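Local structure of YycN protein (Bacillus subtilis, 1ON0) at residues B[15-18]-B[19-23]; B[51-54]-B[55-58]. The protein is a putative acetyltransferase of the GNAT family that probably transfers an acyl group, though its substrate has not been established. All blocks are in the same frame, centred on the assembly; numbering follows the deposited sequence.

Overall arrangement
Both contacts are local and lie in the first 60 residues of a putative GNAT-type acetyltransferase chain. Contact 1 (15-18 with 19-23) spans successive turns in the first half of helix 10-31; contact 2 (51-54 with 55-58) is the turn that leads from helix 36-50 to strand 60-66. Their centres are 15 Å apart and their nearest atoms about 6 Å, so they do not touch. Phe13, two residues before contact 1 on helix 10-31, links them by packing against Leu51 and Leu55. Contact 1 lies about 11 Å from the chain centre and also reaches the second subunit, whereas contact 2, about 16 Å out, meets no other chain.

Contact 1 (B[15-18]-B[19-23]); sequences SYLT and YTTKH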
ATOM      1  N   SER B  15      -2.984  14.662 -24.035  1.00 28.14           N
ATOM      2  CA  SER B  15      -2.653  15.092 -22.673  1.00 28.40           C
ATOM      3  C   SER B  15      -1.487  14.272 -22.133  1.00 28.16           C
ATOM      4  O   SER B  15      -0.672  14.753 -21.345  1.00 27.86           O
ATOM      5  CB  SER B  15      -3.851  14.902 -21.737  1.00 54.59           C
ATOM      6  OG  SER B  15      -4.964  15.693 -22.135  1.00 58.91           O
ATOM      7  N   TYR B  16      -1.430  13.011 -22.535  1.00 40.35           N
ATOM      8  CA  TYR B  16      -0.342  12.143 -22.103  1.00 41.59           C
ATOM      9  C   TYR B  16       0.950  12.632 -22.776  1.00 42.39           C
ATOM     10  O   TYR B  16       1.982  12.770 -22.117  1.00 43.60           O
ATOM     11  CB  TYR B  16      -0.614  10.685 -22.505  1.00 28.63           C
ATOM     12  CG  TYR B  16       0.626   9.818 -22.486  1.00 24.95           C
ATOM     13  CD1 TYR B  16       1.223   9.443 -21.293  1.00 20.65           C
ATOM     14  CD2 TYR B  16       1.226   9.407 -23.674  1.00 25.41           C
ATOM     15  CE1 TYR B  16       2.394   8.683 -21.287  1.00 23.60           C
ATOM     16  CE2 TYR B  16       2.401   8.650 -23.677  1.00 23.15           C
ATOM     17  CZ  TYR B  16       2.974   8.294 -22.486  1.00 22.64           C
ATOM     18  OH  TYR B  16       4.131   7.562 -22.485  1.00 23.87           O
ATOM     19  N   LEU B  17       0.877  12.901 -24.080  1.00 34.51           N
ATOM     20  CA  LEU B  17       2.030  13.373 -24.840  1.00 37.29           C
ATOM     21  C   LEU B  17       2.681  14.598 -24.196  1.00 38.12           C
ATOM     22  O   LEU B  17       3.889  14.619 -23.965  1.00 39.69           O
ATOM     23  CB  LEU B  17       1.613  13.693 -26.278  1.00 36.60           C
ATOM     24  CG  LEU B  17       2.695  13.977 -27.327  1.00 37.15           C
ATOM     25  CD1 LEU B  17       2.105  13.772 -28.705  1.00 36.59           C
ATOM     26  CD2 LEU B  17       3.234  15.399 -27.185  1.00 39.62           C
ATOM     27  N   THR B  18       1.874  15.613 -23.911  1.00 42.42           N
ATOM     28  CA  THR B  18       2.358  16.837 -23.286  1.00 41.77           C
ATOM     29  C   THR B  18       2.989  16.511 -21.942  1.00 41.80           C
ATOM     30  O   THR B  18       4.000  17.085 -21.561  1.00 42.73           O
ATOM     31  CB  THR B  18       1.206  17.830 -23.060  1.00 37.01           C
ATOM     32  OG1 THR B  18       0.644  18.194 -24.323  1.00 39.37           O
ATOM     33  CG2 THR B  18       1.699  19.075 -22.344  1.00 36.30           C
ATOM     34  N   TYR B  19       2.377  15.585 -21.219  1.00 34.26           N
ATOM     35  CA  TYR B  19       2.887  15.185 -19.918  1.00 34.39           C
ATOM     36  C   TYR B  19       4.233  14.485 -20.079  1.00 32.97           C
ATOM     37  O   TYR B  19       5.258  14.998 -19.640  1.00 32.26           O
ATOM     38  CB  TYR B  19       1.868  14.263 -19.241  1.00 46.21           C
ATOM     39  CG  TYR B  19       2.251  13.712 -17.885  1.00 49.88           C
ATOM     40  CD1 TYR B  19       3.236  12.729 -17.752  1.00 50.96           C
ATOM     41  CD2 TYR B  19       1.576  14.129 -16.736  1.00 52.40           C
ATOM     42  CE1 TYR B  19       3.532  12.167 -16.508  1.00 52.91           C
ATOM     43  CE2 TYR B  19       1.862  13.576 -15.487  1.00 53.37           C
ATOM     44  CZ  TYR B  19       2.837  12.598 -15.379  1.00 53.39           C
ATOM     45  OH  TYR B  19       3.098  12.051 -14.144  1.00 52.79           O
ATOM     46  N   THR B  20       4.230  13.327 -20.734  1.00 33.61           N
ATOM     47  CA  THR B  20       5.458  12.557 -20.919  1.00 31.90           C
ATOM     48  C   THR B  20       6.603  13.354 -21.540  1.00 29.70           C
ATOM     49  O   THR B  20       7.734  13.315 -21.051  1.00 26.11           O
ATOM     50  CB  THR B  20       5.210  11.271 -21.766  1.00 41.58           C
ATOM     51  OG1 THR B  20       6.450  10.570 -21.922  1.00 45.20           O
ATOM     52  CG2 THR B  20       4.654  11.614 -23.141  1.00 38.84           C
ATOM     53  N   THR B  21       6.308  14.080 -22.609  1.00 27.74           N
ATOM     54  CA  THR B  21       7.328  14.878 -23.279  1.00 27.89           C
ATOM     55  C   THR B  21       8.024  15.846 -22.326  1.00 27.39           C
ATOM     56  O   THR B  21       9.254  15.924 -22.281  1.00 28.08           O
ATOM     57  CB  THR B  21       6.733  15.697 -24.451  1.00 31.01           C
ATOM     58  OG1 THR B  21       6.231  14.807 -25.450  1.00 34.36           O
ATOM     59  CG2 THR B  21       7.793  16.581 -25.086  1.00 30.39           C
ATOM     60  N   LYS B  22       7.235  16.592 -21.569  1.00 29.54           N
ATOM     61  CA  LYS B  22       7.790  17.561 -20.630  1.00 30.91           C
ATOM     62  C   LYS B  22       8.586  16.837 -19.548  1.00 29.35           C
ATOM     63  O   LYS B  22       9.617  17.307 -19.075  1.00 31.07           O
ATOM     64  CB  LYS B  22       6.656  18.368 -19.996  1.00 31.90           C
ATOM     65  CG  LYS B  22       7.096  19.313 -18.894  1.00 34.87           C
ATOM     66  CD  LYS B  22       5.894  19.918 -18.186  1.00 37.70           C
ATOM     67  CE  LYS B  22       4.970  18.846 -17.630  1.00 39.89           C
ATOM     68  NZ  LYS B  22       3.830  19.484 -16.923  1.00 44.13           N
ATOM     69  N   HIS B  23       8.089  15.678 -19.161  1.00 30.52           N
ATOM     70  CA  HIS B  23       8.741  14.880 -18.139  1.00 29.98           C
ATOM     71  C   HIS B  23      10.074  14.295 -18.626  1.00 29.28           C
ATOM     72  O   HIS B  23      11.067  14.277 -17.893  1.00 28.85           O
ATOM     73  CB  HIS B  23       7.792  13.760 -17.703  1.00 27.63           C
ATOM     74  CG  HIS B  23       8.328  12.922 -16.595  1.00 26.71           C
ATOM     75  ND1 HIS B  23       8.423  13.379 -15.299  1.00 29.29           N
ATOM     76  CD2 HIS B  23       8.874  11.685 -16.600  1.00 26.48           C
ATOM     77  CE1 HIS B  23       9.011  12.463 -14.555  1.00 28.71           C
ATOM     78  NE2 HIS B  23       9.297  11.423 -15.321  1.00 27.03           N
TER
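Two successive turns in the first half of helix 10-31, the first long helix of the GNAT fold, meet here through Tyr16, Leu17, Thr20 and Thr21. The methyl CG2 of Thr20 lies over one face of the Tyr16 ring, 3.9 Å from its centroid and offset toward the rim, a CH-pi contact. Thr20 OG1 stands opposite its backbone N (chi1 179°), which leaves CG2 between N and the carbonyl carbon, turned back to the preceding turn. Thr20 N donates to Tyr16 O at 2.7 Å. Leu17 O is gripped twice: Thr21 N and Thr21 OG1 each lie 2.8 Å from it and approach from opposite faces of its plane. This hydroxyl-to-carbonyl bond one turn back satisfies the buried OG1, while the Leu17 and Thr21 side chains lie side by side, Leu17 CD2 3.5 Å from Thr21 OG1. Tyr19 N to Ser15 O and Lys22 N to Thr18 O continue the helical pattern with longer bonds. The Tyr16 hydroxyl bonds to Asp93 of strand 88-96, and its ring meets Trp75 of strand 72-79. The Tyr19 hydroxyl reaches Glu98 of the second subunit. Thr20 and Thr21 pack on Phe47 of helix 36-50, placing these turns between that helix, the sheet and the second subunit.

Contact 2 (B[51-54]-B[55-58]); sequences LPRG and LETP
Arg53 and Glu56 both turn CG away from their own carbonyl carbon; a bend at chi3 of Arg53 (59°) turns the guanidinium so that one face lies over Glu56 O, and a bend at chi2 of Glu56 helps set the direction of its carboxylate. The two side chains meet in a salt bridge, Arg53 NH2 to Glu56 OE1 at 3.1 Å. The carboxylate and guanidinium planes stand 77° apart, and NH2 comes to OE1 from above the carboxylate plane, so this is not a coplanar two-pronged pair. A water bridges the same groups, donating to Glu56 OE1 at 2.6 Å and accepting a weak bond from Arg53 NE at the guanidinium edge. Pro58 CD lies 3.9 Å from Arg53 NH1.

On the backbone side, Glu56 N donates to Arg53 O at 3.1 Å. Gly54 O takes two bonds from Thr57, from OG1 at 2.9 Å and from N at 3.2 Å, both on the same face of its plane. Thr57 OG1 also accepts a weak bond from Arg53 N, so the hydroxyl spans from Gly54 O to the Arg53 amide, and Thr57 CG2 rests 3.5 Å from Pro52 CD. Leu51 and Leu55 pack on Phe13 of helix 10-31 and on Leu62 of strand 60-66. Gly54, at positive phi (63°), holds the first corner of a type II' beta turn over Arg53-Glu56, a position that suits glycine. That turn runs into an overlapping type I turn over Gly54-Thr57, with 3-10 geometry at 55-56, in the loop that carries the chain from helix 36-50 into strand 60-66 of the GNAT sheet.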
ATOM      1  N   LEU B  51       6.417   8.297 -32.471  1.00 37.03           N
ATOM      2  CA  LEU B  51       4.983   8.209 -32.685  1.00 36.25           C
ATOM      3  C   LEU B  51       4.531   9.165 -33.793  1.00 36.91           C
ATOM      4  O   LEU B  51       3.973  10.221 -33.525  1.00 37.16           O
ATOM      5  CB  LEU B  51       4.266   8.508 -31.368  1.00 29.00           C
ATOM      6  CG  LEU B  51       3.642   7.327 -30.619  1.00 27.30           C
ATOM      7  CD1 LEU B  51       4.469   6.062 -30.777  1.00 25.31           C
ATOM      8  CD2 LEU B  51       3.485   7.694 -29.156  1.00 26.30           C
ATOM      9  N   PRO B  52       4.764   8.787 -35.065  1.00 39.88           N
ATOM     10  CA  PRO B  52       4.394   9.597 -36.234  1.00 40.62           C
ATOM     11  C   PRO B  52       2.904   9.912 -36.287  1.00 40.04           C
ATOM     12  O   PRO B  52       2.500  11.073 -36.257  1.00 38.31           O
ATOM     13  CB  PRO B  52       4.821   8.723 -37.416  1.00 53.41           C
ATOM     14  CG  PRO B  52       5.941   7.908 -36.859  1.00 53.46           C
ATOM     15  CD  PRO B  52       5.410   7.535 -35.496  1.00 53.28           C
ATOM     16  N   ARG B  53       2.104   8.855 -36.373  1.00 38.64           N
ATOM     17  CA  ARG B  53       0.652   8.969 -36.434  1.00 39.43           C
ATOM     18  C   ARG B  53       0.040   8.922 -35.031  1.00 38.28           C
ATOM     19  O   ARG B  53      -1.147   8.654 -34.876  1.00 39.05           O
ATOM     20  CB  ARG B  53       0.069   7.826 -37.279  1.00 46.23           C
ATOM     21  CG  ARG B  53       0.625   7.716 -38.701  1.00 46.96           C
ATOM     22  CD  ARG B  53       0.335   6.344 -39.307  1.00 48.71           C
ATOM     23  NE  ARG B  53      -1.103   6.064 -39.352  1.00 52.71           N
ATOM     24  CZ  ARG B  53      -1.642   4.878 -39.629  1.00 51.35           C
ATOM     25  NH1 ARG B  53      -0.874   3.831 -39.888  1.00 53.47           N
ATOM     26  NH2 ARG B  53      -2.957   4.743 -39.645  1.00 52.68           N
ATOM     27  N   GLY B  54       0.846   9.185 -34.008  1.00 29.51           N
ATOM     28  CA  GLY B  54       0.321   9.144 -32.654  1.00 27.92           C
ATOM     29  C   GLY B  54      -0.165   7.753 -32.274  1.00 27.99           C
ATOM     30  O   GLY B  54       0.596   6.788 -32.334  1.00 24.07           O
ATOM     31  N   LEU B  55      -1.434   7.649 -31.883  1.00 40.31           N
ATOM     32  CA  LEU B  55      -2.017   6.368 -31.491  1.00 42.36           C
ATOM     33  C   LEU B  55      -2.176   5.391 -32.656  1.00 43.71           C
ATOM     34  O   LEU B  55      -2.367   4.187 -32.446  1.00 44.83           O
ATOM     35  CB  LEU B  55      -3.379   6.580 -30.812  1.00 30.86           C
ATOM     36  CG  LEU B  55      -3.361   7.255 -29.444  1.00 30.50           C
ATOM     37  CD1 LEU B  55      -4.777   7.476 -28.958  1.00 30.75           C
ATOM     38  CD2 LEU B  55      -2.589   6.394 -28.456  1.00 31.37           C
ATOM     39  N   GLU B  56      -2.105   5.901 -33.881  1.00 39.29           N
ATOM     40  CA  GLU B  56      -2.238   5.048 -35.058  1.00 42.35           C
ATOM     41  C   GLU B  56      -0.894   4.506 -35.511  1.00 41.51           C
ATOM     42  O   GLU B  56      -0.801   3.828 -36.529  1.00 41.49           O
ATOM     43  CB  GLU B  56      -2.907   5.801 -36.217  1.00 54.51           C
ATOM     44  CG  GLU B  56      -4.424   5.913 -36.094  1.00 58.50           C
ATOM     45  CD  GLU B  56      -5.139   5.731 -37.427  1.00 61.63           C
ATOM     46  OE1 GLU B  56      -5.007   6.600 -38.320  1.00 62.98           O
ATOM     47  OE2 GLU B  56      -5.837   4.705 -37.585  1.00 63.43           O
ATOM     48  N   THR B  57       0.152   4.809 -34.758  1.00 43.97           N
ATOM     49  CA  THR B  57       1.464   4.304 -35.105  1.00 44.29           C
ATOM     50  C   THR B  57       1.406   2.810 -34.814  1.00 44.18           C
ATOM     51  O   THR B  57       1.366   2.386 -33.655  1.00 47.14           O
ATOM     52  CB  THR B  57       2.561   4.967 -34.259  1.00 48.80           C
ATOM     53  OG1 THR B  57       2.506   6.389 -34.441  1.00 49.97           O
ATOM     54  CG2 THR B  57       3.932   4.464 -34.678  1.00 49.22           C
ATOM     55  N   PRO B  58       1.402   1.986 -35.868  1.00 36.62           N
ATOM     56  CA  PRO B  58       1.337   0.530 -35.726  1.00 35.06           C
ATOM     57  C   PRO B  58       2.353  -0.103 -34.783  1.00 32.76           C
ATOM     58  O   PRO B  58       3.493   0.344 -34.699  1.00 31.76           O
ATOM     59  CB  PRO B  58       1.481   0.042 -37.169  1.00 48.31           C
ATOM     60  CG  PRO B  58       2.308   1.115 -37.820  1.00 48.77           C
ATOM     61  CD  PRO B  58       1.675   2.364 -37.267  1.00 50.35           C
TER
HETATM   62  O   HOH W   1      -3.397   8.589 -38.901  1.00 33.71           O